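Local coordinates for protein (5-formylfuran-3-yl)methyl phosphate transaminase (Methanococcus jannaschii, PDB 2Z61) that transfers an amino group from alanine to a furancarboxaldehyde phosphate, using pyridoxal 5'-phosphate, to make the furan precursor of methanofuran, at residues A[192-200]-A[279-287]. Sequence-based numbering, arbitrary orientation.
Sequences YNGLVYEGK and IKEFDRRRR
The Y197 ring lies against I279, F282, D283 and R286 of helix 269-295, where a loop of the PLP-binding large domain of this class-I (fold type I) aminotransferase meets the helix that leads out of it. The tightly packed part surrounds this ring. With CG anti to the carbonyl carbon, the ring slides past the D283 carboxylate, the two planes only 11° apart, and D283 CB sits 3.7 Å from Y197 CD2. I279 CG2 comes within 3.9 Å of Y197 CE2, and Y197 OH reaches F282 CB at 3.3 Å while hydrogen-bonding A306 O. R286, bent at chi3 (88°), lays CD 3.4 Å from Y197 CD1. Deeper in, L195 CD2 touches I279 CG1 and F282 CD1. Three residues before L195, the Y192 hydroxyl hydrogen-bonds O3 of the PLP-lysine at position 222, linking this loop to the active site.

The looser, polar side holds a water that bridges Y197 O and, weakly, D283 OD2, and the exposed E198. Here the R286 guanidinium serves three acceptors: NE donates to D283 OD1 at 3.0 Å, NH1 to the backbone O of P303, and NH2 to E198. An alanine in place of R286 would probably leave E198 and the P303 carbonyl without this donor, take from D283 its stronger salt-bridge partner and open a gap beside Y197 CD1. At the outer end, R286 NH2 meets the anti lone pair of E198 OE2 at 3.1 Å, the carboxylate turned 68° from the guanidinium plane.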
ATOM      1  N   TYR A 192       9.416 -14.436   7.878  1.00 14.97           N
ATOM      2  CA  TYR A 192      10.693 -14.669   8.561  1.00 19.60           C
ATOM      3  C   TYR A 192      11.362 -15.977   8.140  1.00 20.78           C
ATOM      4  O   TYR A 192      12.408 -16.355   8.675  1.00 21.75           O
ATOM      5  CB  TYR A 192      10.510 -14.688  10.082  1.00 17.84           C
ATOM      6  CG  TYR A 192      10.069 -13.365  10.655  1.00 21.63           C
ATOM      7  CD1 TYR A 192       8.742 -13.146  11.022  1.00 21.09           C
ATOM      8  CD2 TYR A 192      10.981 -12.322  10.818  1.00 20.87           C
ATOM      9  CE1 TYR A 192       8.329 -11.910  11.542  1.00 21.99           C
ATOM     10  CE2 TYR A 192      10.583 -11.087  11.330  1.00 23.76           C
ATOM     11  CZ  TYR A 192       9.255 -10.888  11.687  1.00 21.29           C
ATOM     12  OH  TYR A 192       8.866  -9.662  12.163  1.00 23.80           O
ATOM     13  N   ASN A 193      10.752 -16.677   7.195  1.00 22.55           N
ATOM     14  CA  ASN A 193      11.301 -17.938   6.723  1.00 27.36           C
ATOM     15  C   ASN A 193      12.701 -17.644   6.189  1.00 24.44           C
ATOM     16  O   ASN A 193      12.933 -16.604   5.577  1.00 25.52           O
ATOM     17  CB  ASN A 193      10.405 -18.504   5.621  1.00 32.54           C
ATOM     18  CG  ASN A 193      10.368 -20.007   5.618  1.00 37.90           C
ATOM     19  OD1 ASN A 193      10.051 -20.631   4.604  1.00 45.18           O
ATOM     20  ND2 ASN A 193      10.704 -20.606   6.753  1.00 39.87           N
ATOM     21  N   GLY A 194      13.638 -18.555   6.423  1.00 22.94           N
ATOM     22  CA  GLY A 194      15.000 -18.321   5.976  1.00 23.02           C
ATOM     23  C   GLY A 194      15.817 -17.920   7.189  1.00 25.76           C
ATOM     24  O   GLY A 194      17.014 -18.192   7.275  1.00 27.35           O
ATOM     25  N   LEU A 195      15.163 -17.249   8.133  1.00 23.63           N
ATOM     26  CA  LEU A 195      15.823 -16.848   9.367  1.00 28.12           C
ATOM     27  C   LEU A 195      15.569 -17.959  10.378  1.00 28.00           C
ATOM     28  O   LEU A 195      14.834 -17.782  11.349  1.00 28.85           O
ATOM     29  CB  LEU A 195      15.250 -15.520   9.869  1.00 26.13           C
ATOM     30  CG  LEU A 195      15.587 -14.325   8.973  1.00 29.72           C
ATOM     31  CD1 LEU A 195      14.985 -13.054   9.540  1.00 26.42           C
ATOM     32  CD2 LEU A 195      17.100 -14.205   8.857  1.00 32.00           C
ATOM     33  N   VAL A 196      16.162 -19.118  10.116  1.00 31.89           N
ATOM     34  CA  VAL A 196      16.024 -20.292  10.978  1.00 32.85           C
ATOM     35  C   VAL A 196      17.428 -20.807  11.264  1.00 32.64           C
ATOM     36  O   VAL A 196      18.200 -21.049  10.342  1.00 32.25           O
ATOM     37  CB  VAL A 196      15.161 -21.371  10.290  1.00 32.79           C
ATOM     38  CG1 VAL A 196      15.150 -22.650  11.112  1.00 31.09           C
ATOM     39  CG2 VAL A 196      13.742 -20.848  10.130  1.00 30.61           C
ATOM     40  N   TYR A 197      17.752 -20.982  12.541  1.00 35.20           N
ATOM     41  CA  TYR A 197      19.097 -21.393  12.929  1.00 37.03           C
ATOM     42  C   TYR A 197      19.300 -22.854  13.309  1.00 39.51           C
ATOM     43  O   TYR A 197      20.432 -23.303  13.453  1.00 39.72           O
ATOM     44  CB  TYR A 197      19.575 -20.476  14.059  1.00 33.57           C
ATOM     45  CG  TYR A 197      19.182 -19.031  13.819  1.00 32.89           C
ATOM     46  CD1 TYR A 197      18.226 -18.406  14.616  1.00 32.31           C
ATOM     47  CD2 TYR A 197      19.708 -18.317  12.743  1.00 32.78           C
ATOM     48  CE1 TYR A 197      17.795 -17.106  14.349  1.00 31.70           C
ATOM     49  CE2 TYR A 197      19.282 -17.012  12.460  1.00 31.66           C
ATOM     50  CZ  TYR A 197      18.324 -16.418  13.268  1.00 32.26           C
ATOM     51  OH  TYR A 197      17.886 -15.143  12.989  1.00 31.46           O
ATOM     52  N   GLU A 198      18.207 -23.586  13.477  1.00 44.00           N
ATOM     53  CA  GLU A 198      18.258 -25.005  13.815  1.00 48.70           C
ATOM     54  C   GLU A 198      17.141 -25.736  13.080  1.00 50.56           C
ATOM     55  O   GLU A 198      15.973 -25.358  13.177  1.00 50.14           O
ATOM     56  CB  GLU A 198      18.076 -25.221  15.317  1.00 50.94           C
ATOM     57  CG  GLU A 198      19.322 -25.032  16.155  1.00 55.57           C
ATOM     58  CD  GLU A 198      19.086 -25.404  17.608  1.00 58.27           C
ATOM     59  OE1 GLU A 198      18.706 -26.567  17.866  1.00 58.56           O
ATOM     60  OE2 GLU A 198      19.281 -24.538  18.489  1.00 61.29           O
ATOM     61  N   GLY A 199      17.497 -26.778  12.338  1.00 52.50           N
ATOM     62  CA  GLY A 199      16.483 -27.531  11.623  1.00 56.64           C
ATOM     63  C   GLY A 199      16.311 -27.155  10.164  1.00 58.78           C
ATOM     64  O   GLY A 199      17.253 -26.713   9.503  1.00 58.08           O
ATOM     65  N   LYS A 200      15.089 -27.320   9.668  1.00 61.45           N
ATOM     66  CA  LYS A 200      14.772 -27.033   8.273  1.00 62.26           C
ATOM     67  C   LYS A 200      13.664 -25.993   8.125  1.00 61.59           C
ATOM     68  O   LYS A 200      12.773 -25.890   8.975  1.00 61.56           O
ATOM     69  CB  LYS A 200      14.324 -28.322   7.582  1.00 64.68           C
ATOM     70  CG  LYS A 200      15.064 -29.563   8.052  1.00 67.84           C
ATOM     71  CD  LYS A 200      14.197 -30.805   7.917  1.00 70.96           C
ATOM     72  CE  LYS A 200      14.860 -32.014   8.552  1.00 70.04           C
ATOM     73  NZ  LYS A 200      13.936 -33.178   8.569  1.00 72.43           N
ATOM     74  N   ILE A 279      22.740 -14.277   8.449  1.00 29.84           N
ATOM     75  CA  ILE A 279      22.127 -15.332   9.239  1.00 29.92           C
ATOM     76  C   ILE A 279      23.068 -15.809  10.346  1.00 31.36           C
ATOM     77  O   ILE A 279      22.633 -16.048  11.464  1.00 31.55           O
ATOM     78  CB  ILE A 279      21.694 -16.526   8.349  1.00 29.38           C
ATOM     79  CG1 ILE A 279      20.513 -16.101   7.469  1.00 29.73           C
ATOM     80  CG2 ILE A 279      21.296 -17.718   9.220  1.00 28.01           C
ATOM     81  CD1 ILE A 279      20.087 -17.124   6.443  1.00 31.25           C
ATOM     82  N   LYS A 280      24.355 -15.935  10.037  1.00 32.85           N
ATOM     83  CA  LYS A 280      25.329 -16.367  11.038  1.00 35.94           C
ATOM     84  C   LYS A 280      25.412 -15.373  12.198  1.00 35.13           C
ATOM     85  O   LYS A 280      25.422 -15.763  13.362  1.00 33.01           O
ATOM     86  CB  LYS A 280      26.719 -16.518  10.408  1.00 37.61           C
ATOM     87  CG  LYS A 280      27.084 -17.930   9.981  1.00 43.87           C
ATOM     88  CD  LYS A 280      26.096 -18.512   8.990  1.00 48.25           C
ATOM     89  CE  LYS A 280      26.549 -19.892   8.531  1.00 54.67           C
ATOM     90  NZ  LYS A 280      27.932 -19.861   7.960  1.00 55.97           N
ATOM     91  N   GLU A 281      25.475 -14.084  11.878  1.00 34.59           N
ATOM     92  CA  GLU A 281      25.555 -13.059  12.909  1.00 33.89           C
ATOM     93  C   GLU A 281      24.333 -13.103  13.828  1.00 31.78           C
ATOM     94  O   GLU A 281      24.470 -13.027  15.048  1.00 32.50           O
ATOM     95  CB  GLU A 281      25.686 -11.669  12.269  1.00 36.36           C
ATOM     96  CG  GLU A 281      25.667 -10.523  13.274  1.00 40.99           C
ATOM     97  CD  GLU A 281      26.859 -10.535  14.221  1.00 45.35           C
ATOM     98  OE1 GLU A 281      27.289 -11.624  14.656  1.00 45.72           O
ATOM     99  OE2 GLU A 281      27.361  -9.441  14.539  1.00 48.21           O
ATOM    100  N   PHE A 282      23.143 -13.226  13.243  1.00 29.38           N
ATOM    101  CA  PHE A 282      21.912 -13.289  14.032  1.00 29.48           C
ATOM    102  C   PHE A 282      21.959 -14.471  14.998  1.00 30.32           C
ATOM    103  O   PHE A 282      21.513 -14.367  16.137  1.00 30.36           O
ATOM    104  CB  PHE A 282      20.687 -13.436  13.113  1.00 30.07           C
ATOM    105  CG  PHE A 282      20.052 -12.125  12.699  1.00 30.71           C
ATOM    106  CD1 PHE A 282      19.585 -11.947  11.403  1.00 33.67           C
ATOM    107  CD2 PHE A 282      19.881 -11.091  13.612  1.00 34.61           C
ATOM    108  CE1 PHE A 282      18.958 -10.763  11.024  1.00 35.97           C
ATOM    109  CE2 PHE A 282      19.253  -9.899  13.243  1.00 33.19           C
ATOM    110  CZ  PHE A 282      18.791  -9.737  11.945  1.00 34.18           C
ATOM    111  N   ASP A 283      22.494 -15.597  14.538  1.00 29.44           N
ATOM    112  CA  ASP A 283      22.564 -16.786  15.377  1.00 32.17           C
ATOM    113  C   ASP A 283      23.538 -16.590  16.537  1.00 32.66           C
ATOM    114  O   ASP A 283      23.301 -17.073  17.648  1.00 33.11           O
ATOM    115  CB  ASP A 283      22.965 -18.002  14.538  1.00 32.66           C
ATOM    116  CG  ASP A 283      22.911 -19.294  15.328  1.00 35.14           C
ATOM    117  OD1 ASP A 283      21.991 -19.445  16.158  1.00 35.84           O
ATOM    118  OD2 ASP A 283      23.777 -20.169  15.112  1.00 37.97           O
ATOM    119  N   ARG A 284      24.633 -15.878  16.284  1.00 31.44           N
ATOM    120  CA  ARG A 284      25.605 -15.621  17.339  1.00 34.77           C
ATOM    121  C   ARG A 284      24.909 -14.786  18.415  1.00 33.65           C
ATOM    122  O   ARG A 284      25.093 -15.007  19.613  1.00 32.51           O
ATOM    123  CB  ARG A 284      26.809 -14.852  16.789  1.00 37.80           C
ATOM    124  CG  ARG A 284      28.008 -14.860  17.729  1.00 43.51           C
ATOM    125  CD  ARG A 284      29.186 -14.091  17.156  1.00 48.43           C
ATOM    126  NE  ARG A 284      29.606 -12.970  17.993  1.00 55.24           N
ATOM    127  CZ  ARG A 284      29.612 -11.703  17.588  1.00 55.91           C
ATOM    128  NH1 ARG A 284      29.225 -11.398  16.359  1.00 56.48           N
ATOM    129  NH2 ARG A 284      30.000 -10.742  18.415  1.00 59.59           N
ATOM    130  N   ARG A 285      24.097 -13.831  17.973  1.00 30.07           N
ATOM    131  CA  ARG A 285      23.364 -12.965  18.884  1.00 29.36           C
ATOM    132  C   ARG A 285      22.314 -13.757  19.658  1.00 31.72           C
ATOM    133  O   ARG A 285      22.166 -13.600  20.871  1.00 28.77           O
ATOM    134  CB  ARG A 285      22.678 -11.858  18.096  1.00 30.91           C
ATOM    135  CG  ARG A 285      23.624 -11.012  17.260  1.00 30.91           C
ATOM    136  CD  ARG A 285      22.828 -10.134  16.321  1.00 31.00           C
ATOM    137  NE  ARG A 285      23.637  -9.113  15.678  1.00 31.89           N
ATOM    138  CZ  ARG A 285      23.148  -8.211  14.836  1.00 33.09           C
ATOM    139  NH1 ARG A 285      21.848  -8.218  14.544  1.00 31.87           N
ATOM    140  NH2 ARG A 285      23.954  -7.301  14.291  1.00 28.62           N
ATOM    141  N   ARG A 286      21.581 -14.611  18.948  1.00 29.48           N
ATOM    142  CA  ARG A 286      20.539 -15.416  19.572  1.00 30.96           C
ATOM    143  C   ARG A 286      21.087 -16.255  20.732  1.00 31.97           C
ATOM    144  O   ARG A 286      20.439 -16.394  21.779  1.00 29.41           O
ATOM    145  CB  ARG A 286      19.898 -16.319  18.516  1.00 29.11           C
ATOM    146  CG  ARG A 286      18.989 -17.386  19.076  1.00 28.95           C
ATOM    147  CD  ARG A 286      18.576 -18.359  17.988  1.00 31.70           C
ATOM    148  NE  ARG A 286      19.546 -19.441  17.867  1.00 35.53           N
ATOM    149  CZ  ARG A 286      19.341 -20.679  18.301  1.00 32.86           C
ATOM    150  NH1 ARG A 286      18.198 -20.998  18.895  1.00 32.95           N
ATOM    151  NH2 ARG A 286      20.279 -21.598  18.120  1.00 36.26           N
ATOM    152  N   ARG A 287      22.279 -16.809  20.543  1.00 32.33           N
ATOM    153  CA  ARG A 287      22.899 -17.634  21.571  1.00 37.33           C
ATOM    154  C   ARG A 287      23.298 -16.794  22.782  1.00 36.84           C
ATOM    155  O   ARG A 287      23.178 -17.242  23.921  1.00 36.79           O
ATOM    156  CB  ARG A 287      24.122 -18.358  20.998  1.00 40.94           C
ATOM    157  CG  ARG A 287      23.775 -19.442  19.980  1.00 46.32           C
ATOM    158  CD  ARG A 287      25.024 -20.061  19.361  1.00 49.95           C
ATOM    159  NE  ARG A 287      24.705 -20.965  18.256  1.00 57.17           N
ATOM    160  CZ  ARG A 287      24.012 -22.094  18.380  1.00 58.10           C
ATOM    161  NH1 ARG A 287      23.561 -22.477  19.569  1.00 59.99           N
ATOM    162  NH2 ARG A 287      23.762 -22.841  17.311  1.00 57.81           N
TER
HETATM  163  O   HOH W   1      22.684 -21.640  12.322  1.00 58.21           O